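Local coordinates for protein GH127 beta-L-arabinofuranoside (Geobacillus stearothermophilus, PDB 4QK0) that is probably a beta-L-arabinofuranosidase of glycoside hydrolase family 127, removing beta-linked L-arabinofuranose residues from arabinose-containing sugars, at residues 31-34 / 35-39; 51-54 / 55-58. All blocks are in the same frame, centred on the assembly; numbering follows the deposited sequence.

Contact 1: 31-34 / 35-39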
loop_
_atom_site.group_PDB
_atom_site.type_symbol
_atom_site.label_atom_id
_atom_site.label_comp_id
_atom_site.label_asym_id
_atom_site.label_seq_id
_atom_site.Cartn_x
_atom_site.Cartn_y
_atom_site.Cartn_z
ATOM N N ARG A 31 -4.817 0.056 -36.572
ATOM C CA ARG A 31 -4.566 0.664 -37.884
ATOM C C ARG A 31 -5.331 1.955 -38.078
ATOM O O ARG A 31 -4.772 2.929 -38.592
ATOM C CB ARG A 31 -4.926 -0.319 -39.023
ATOM C CG ARG A 31 -4.674 0.265 -40.446
ATOM C CD ARG A 31 -5.025 -0.741 -41.532
ATOM N NE ARG A 31 -3.871 -1.612 -41.680
ATOM C CZ ARG A 31 -3.819 -2.897 -41.393
ATOM N NH1 ARG A 31 -4.891 -3.546 -40.988
ATOM N NH2 ARG A 31 -2.672 -3.532 -41.555
ATOM N N HIS A 32 -6.602 1.975 -37.673
ATOM C CA HIS A 32 -7.439 3.145 -37.967
ATOM C C HIS A 32 -7.494 4.174 -36.864
ATOM O O HIS A 32 -7.630 5.336 -37.160
ATOM C CB HIS A 32 -8.831 2.709 -38.372
ATOM C CG HIS A 32 -8.827 1.880 -39.612
ATOM N ND1 HIS A 32 -9.379 0.615 -39.673
ATOM C CD2 HIS A 32 -8.257 2.103 -40.824
ATOM C CE1 HIS A 32 -9.184 0.111 -40.881
ATOM N NE2 HIS A 32 -8.503 0.991 -41.598
ATOM N N GLU A 33 -7.322 3.776 -35.606
ATOM C CA GLU A 33 -7.371 4.714 -34.480
ATOM C C GLU A 33 -6.014 4.951 -33.832
ATOM O O GLU A 33 -5.562 6.088 -33.724
ATOM C CB GLU A 33 -8.368 4.191 -33.434
ATOM C CG GLU A 33 -8.337 4.949 -32.110
ATOM C CD GLU A 33 -8.717 6.427 -32.263
ATOM O OE1 GLU A 33 -8.056 7.299 -31.627
ATOM O OE2 GLU A 33 -9.694 6.701 -33.019
ATOM N N VAL A 34 -5.368 3.884 -33.374
ATOM C CA VAL A 34 -4.211 4.067 -32.533
ATOM C C VAL A 34 -3.026 4.673 -33.235
ATOM O O VAL A 34 -2.462 5.682 -32.786
ATOM C CB VAL A 34 -3.772 2.752 -31.880
ATOM C CG1 VAL A 34 -2.611 2.994 -30.936
ATOM C CG2 VAL A 34 -4.902 2.096 -31.101
ATOM N N ILE A 35 -2.615 4.085 -34.353
ATOM C CA ILE A 35 -1.426 4.588 -35.066
ATOM C C ILE A 35 -1.599 5.998 -35.674
ATOM O O ILE A 35 -0.727 6.880 -35.546
ATOM C CB ILE A 35 -0.976 3.542 -36.106
ATOM C CG1 ILE A 35 -0.225 2.404 -35.401
ATOM C CG2 ILE A 35 -0.147 4.163 -37.223
ATOM C CD1 ILE A 35 0.991 2.795 -34.609
ATOM N N PRO A 36 -2.731 6.255 -36.312
ATOM C CA PRO A 36 -2.981 7.644 -36.741
ATOM C C PRO A 36 -3.003 8.698 -35.625
ATOM O O PRO A 36 -2.437 9.786 -35.792
ATOM C CB PRO A 36 -4.356 7.549 -37.419
ATOM C CG PRO A 36 -4.371 6.156 -37.960
ATOM C CD PRO A 36 -3.762 5.346 -36.824
ATOM N N TYR A 37 -3.635 8.387 -34.494
ATOM C CA TYR A 37 -3.664 9.328 -33.361
ATOM C C TYR A 37 -2.248 9.597 -32.859
ATOM O O TYR A 37 -1.871 10.752 -32.604
ATOM C CB TYR A 37 -4.558 8.802 -32.218
ATOM C CG TYR A 37 -4.704 9.777 -31.070
ATOM C CD1 TYR A 37 -3.774 9.817 -30.052
ATOM C CD2 TYR A 37 -5.737 10.708 -31.048
ATOM C CE1 TYR A 37 -3.870 10.740 -29.018
ATOM C CE2 TYR A 37 -5.852 11.630 -30.009
ATOM C CZ TYR A 37 -4.922 11.627 -28.995
ATOM O OH TYR A 37 -5.036 12.526 -27.973
ATOM N N GLN A 38 -1.463 8.530 -32.710
ATOM C CA GLN A 38 -0.096 8.719 -32.244
ATOM C C GLN A 38 0.727 9.523 -33.212
ATOM O O GLN A 38 1.586 10.312 -32.797
ATOM C CB GLN A 38 0.606 7.400 -31.990
ATOM C CG GLN A 38 0.171 6.656 -30.729
ATOM C CD GLN A 38 0.220 7.467 -29.413
ATOM O OE1 GLN A 38 1.303 7.737 -28.896
ATOM N NE2 GLN A 38 -0.969 7.811 -28.834
ATOM N N TRP A 39 0.498 9.332 -34.517
ATOM C CA TRP A 39 1.208 10.157 -35.507
ATOM C C TRP A 39 0.954 11.653 -35.263
ATOM O O TRP A 39 1.867 12.487 -35.328
ATOM C CB TRP A 39 0.828 9.722 -36.941
ATOM C CG TRP A 39 1.488 10.515 -38.000
ATOM C CD1 TRP A 39 0.867 11.287 -38.930
ATOM C CD2 TRP A 39 2.910 10.680 -38.222
ATOM N NE1 TRP A 39 1.799 11.931 -39.700
ATOM C CE2 TRP A 39 3.058 11.584 -39.301
ATOM C CE3 TRP A 39 4.052 10.149 -37.629
ATOM C CZ2 TRP A 39 4.293 11.935 -39.830
ATOM C CZ3 TRP A 39 5.319 10.533 -38.132
ATOM C CH2 TRP A 39 5.427 11.417 -39.219
#
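A proline kink in the middle of helix 22-42 sets the ring of Pro36 against the carbonyl groups of the turn before it. With its nitrogen closed into a ring, Pro36 has no N-H to give that turn; instead its CD lies 3.2 Å from Arg31 O, and its CG is 3.5 Å from His32 O. The helix widens to a pi-type turn over residues 31-34, where those carbonyls meet proline carbons. Ordinary helical bonding resumes at once beyond the ring. Tyr37 N donates to Glu33 O over 3.1 Å, and Gln38 N reaches Val34 O at 3.0 Å with an N-H...O angle of 164°. The side chains of Glu33 and Tyr37, one turn apart, lie alongside each other and point the same way, both having CG anti to the backbone N. A bend at chi2 of Glu33 (62°) carries the carboxylate along the tyrosine, where OE1 stands 3.9 Å from Tyr37 CB and approaches the ring obliquely. Gln38 CG packs 3.5 Å from Val34 O. Ile35 O serves two donors, Trp39 N at 2.9 Å and the indole NE1 of Trp82, which ties the segment just past the kink to helix 76-92. Ile35 itself packs on Ala85, Val86 and Leu89 of that helix and on Ala418 of helix 413-422. Such a proline-kinked helix, buried along one flank by neighbouring helices, fits the (alpha/alpha)6-barrel architecture of GH127 catalytic domains.

Contact 2: 51-54 / 55-58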
loop_
_atom_site.group_PDB
_atom_site.type_symbol
_atom_site.label_atom_id
_atom_site.label_comp_id
_atom_site.label_asym_id
_atom_site.label_seq_id
_atom_site.Cartn_x
_atom_site.Cartn_y
_atom_site.Cartn_z
ATOM N N PRO A 51 2.604 18.676 -25.388
ATOM C CA PRO A 51 3.366 18.519 -26.617
ATOM C C PRO A 51 4.429 17.399 -26.495
ATOM O O PRO A 51 4.866 17.051 -25.383
ATOM C CB PRO A 51 4.023 19.885 -26.814
ATOM C CG PRO A 51 3.227 20.810 -25.977
ATOM C CD PRO A 51 2.803 19.999 -24.792
ATOM N N SER A 52 4.760 16.764 -27.618
ATOM C CA SER A 52 5.785 15.721 -27.585
ATOM C C SER A 52 7.079 16.240 -28.191
ATOM O O SER A 52 8.115 15.943 -27.679
ATOM C CB SER A 52 5.288 14.419 -28.245
ATOM O OG SER A 52 5.748 14.283 -29.555
ATOM N N HIS A 53 7.019 16.963 -29.308
ATOM C CA HIS A 53 8.216 17.397 -30.032
ATOM C C HIS A 53 9.088 16.225 -30.550
ATOM O O HIS A 53 10.274 16.409 -30.848
ATOM C CB HIS A 53 9.091 18.332 -29.154
ATOM C CG HIS A 53 8.697 19.776 -29.208
ATOM N ND1 HIS A 53 9.374 20.700 -29.972
ATOM C CD2 HIS A 53 7.712 20.458 -28.580
ATOM C CE1 HIS A 53 8.808 21.884 -29.837
ATOM N NE2 HIS A 53 7.802 21.766 -28.990
ATOM N N ALA A 54 8.546 15.040 -30.660
ATOM C CA ALA A 54 9.423 13.892 -30.919
ATOM C C ALA A 54 10.036 13.992 -32.326
ATOM O O ALA A 54 11.214 13.676 -32.519
ATOM C CB ALA A 54 8.684 12.564 -30.733
ATOM N N ILE A 55 9.223 14.403 -33.286
ATOM C CA ILE A 55 9.672 14.542 -34.679
ATOM C C ILE A 55 10.502 15.830 -34.799
ATOM O O ILE A 55 11.569 15.849 -35.421
ATOM C CB ILE A 55 8.493 14.582 -35.640
ATOM C CG1 ILE A 55 7.677 13.288 -35.591
ATOM C CG2 ILE A 55 8.943 14.868 -37.074
ATOM C CD1 ILE A 55 8.411 12.067 -36.081
ATOM N N GLU A 56 10.009 16.881 -34.161
ATOM C CA GLU A 56 10.657 18.160 -34.170
ATOM C C GLU A 56 12.100 18.041 -33.705
ATOM O O GLU A 56 13.013 18.651 -34.273
ATOM C CB GLU A 56 9.838 19.171 -33.323
ATOM C CG GLU A 56 10.268 20.620 -33.438
ATOM C CD GLU A 56 10.290 21.133 -34.871
ATOM O OE1 GLU A 56 9.677 20.500 -35.783
ATOM O OE2 GLU A 56 10.949 22.177 -35.084
ATOM N N ASN A 57 12.335 17.290 -32.642
ATOM C CA ASN A 57 13.703 17.111 -32.152
ATOM C C ASN A 57 14.637 16.588 -33.299
ATOM O O ASN A 57 15.778 16.925 -33.325
ATOM C CB ASN A 57 13.756 16.140 -30.976
ATOM C CG ASN A 57 13.197 16.726 -29.667
ATOM O OD1 ASN A 57 13.174 17.929 -29.451
ATOM N ND2 ASN A 57 12.805 15.833 -28.767
ATOM N N PHE A 58 14.151 15.707 -34.163
ATOM C CA PHE A 58 14.987 15.180 -35.265
ATOM C C PHE A 58 15.182 16.225 -36.348
ATOM O O PHE A 58 16.261 16.338 -36.919
ATOM C CB PHE A 58 14.384 13.941 -35.905
ATOM C CG PHE A 58 14.531 12.709 -35.077
ATOM C CD1 PHE A 58 15.750 12.054 -34.986
ATOM C CD2 PHE A 58 13.444 12.206 -34.378
ATOM C CE1 PHE A 58 15.895 10.925 -34.199
ATOM C CE2 PHE A 58 13.576 11.074 -33.610
ATOM C CZ PHE A 58 14.795 10.443 -33.496
HETATM O O HOH W 1 12.041 20.399 -29.601
HETATM O O HOH W 2 12.670 12.842 -30.149
#
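His53 and Asn57 are joined at the start of helix 54-61, where an ST turn leads the chain into the helix: Ser52 OG accepts from Ala54 N at 3.1 Å. The carbonyl O of His53 receives Asn57 N at 2.9 Å. The tight part of the contact gathers at this oxygen and the next one. Asn57 CG, held beside its own backbone N by chi1 of -73°, folds back to 3.2 Å from His53 O, while Phe58 brings CD2 to 3.3 Å from Ala54 O, which approaches the ring obliquely. Ala54, Ile55 and Phe58 are buried, and all three touch Val79 of helix 76-92. The looser side carries His53 and Glu56, both partly exposed. Their side chains run alongside each other, imidazole and carboxylate planes 75° apart, and the closest approach of the two is His53 ND1 to Glu56 CG, 3.6 Å. Glu56 OE1 forms a salt bridge with Arg59 and OE2 a hydrogen bond with Ser65 OG, while the His53 ring meets that of Tyr70. A water links the two sides, donating to Asn57 OD1 at 2.7 Å and bound weakly to His53 ND1. Replacing Asn57 by an alanine would probably leave Tyr70 O without its amide donor and cost this water and a second one their links to the side chain. That second water donates to Ala54 O at 2.9 Å and accepts a longer bond from Asn57 ND2.

Overall arrangement
Contact 1 lies within helix 22-42 and contact 2 at the loop leading into helix 54-61, the next helix in the chain. Their centres are about 17 Å apart, yet they meet directly: Trp39 CZ3 of contact 1 packs on Ile55 CD1 of contact 2 at 4.0 Å. The same two helices pack against both. Trp39 stacks on Trp82 of helix 76-92 and touches Leu101 and Val105 of helix 96-112; Ile55 rests on Val79 and Leu108 of those helices. The connecting loop also contacts both, since Asn43 bonds Trp39 O and touches Ile55, and Asp44 OD1 accepts from the backbone of Ser52 and His53. A kinked helix and a short following one thus share a hydrophobic junction.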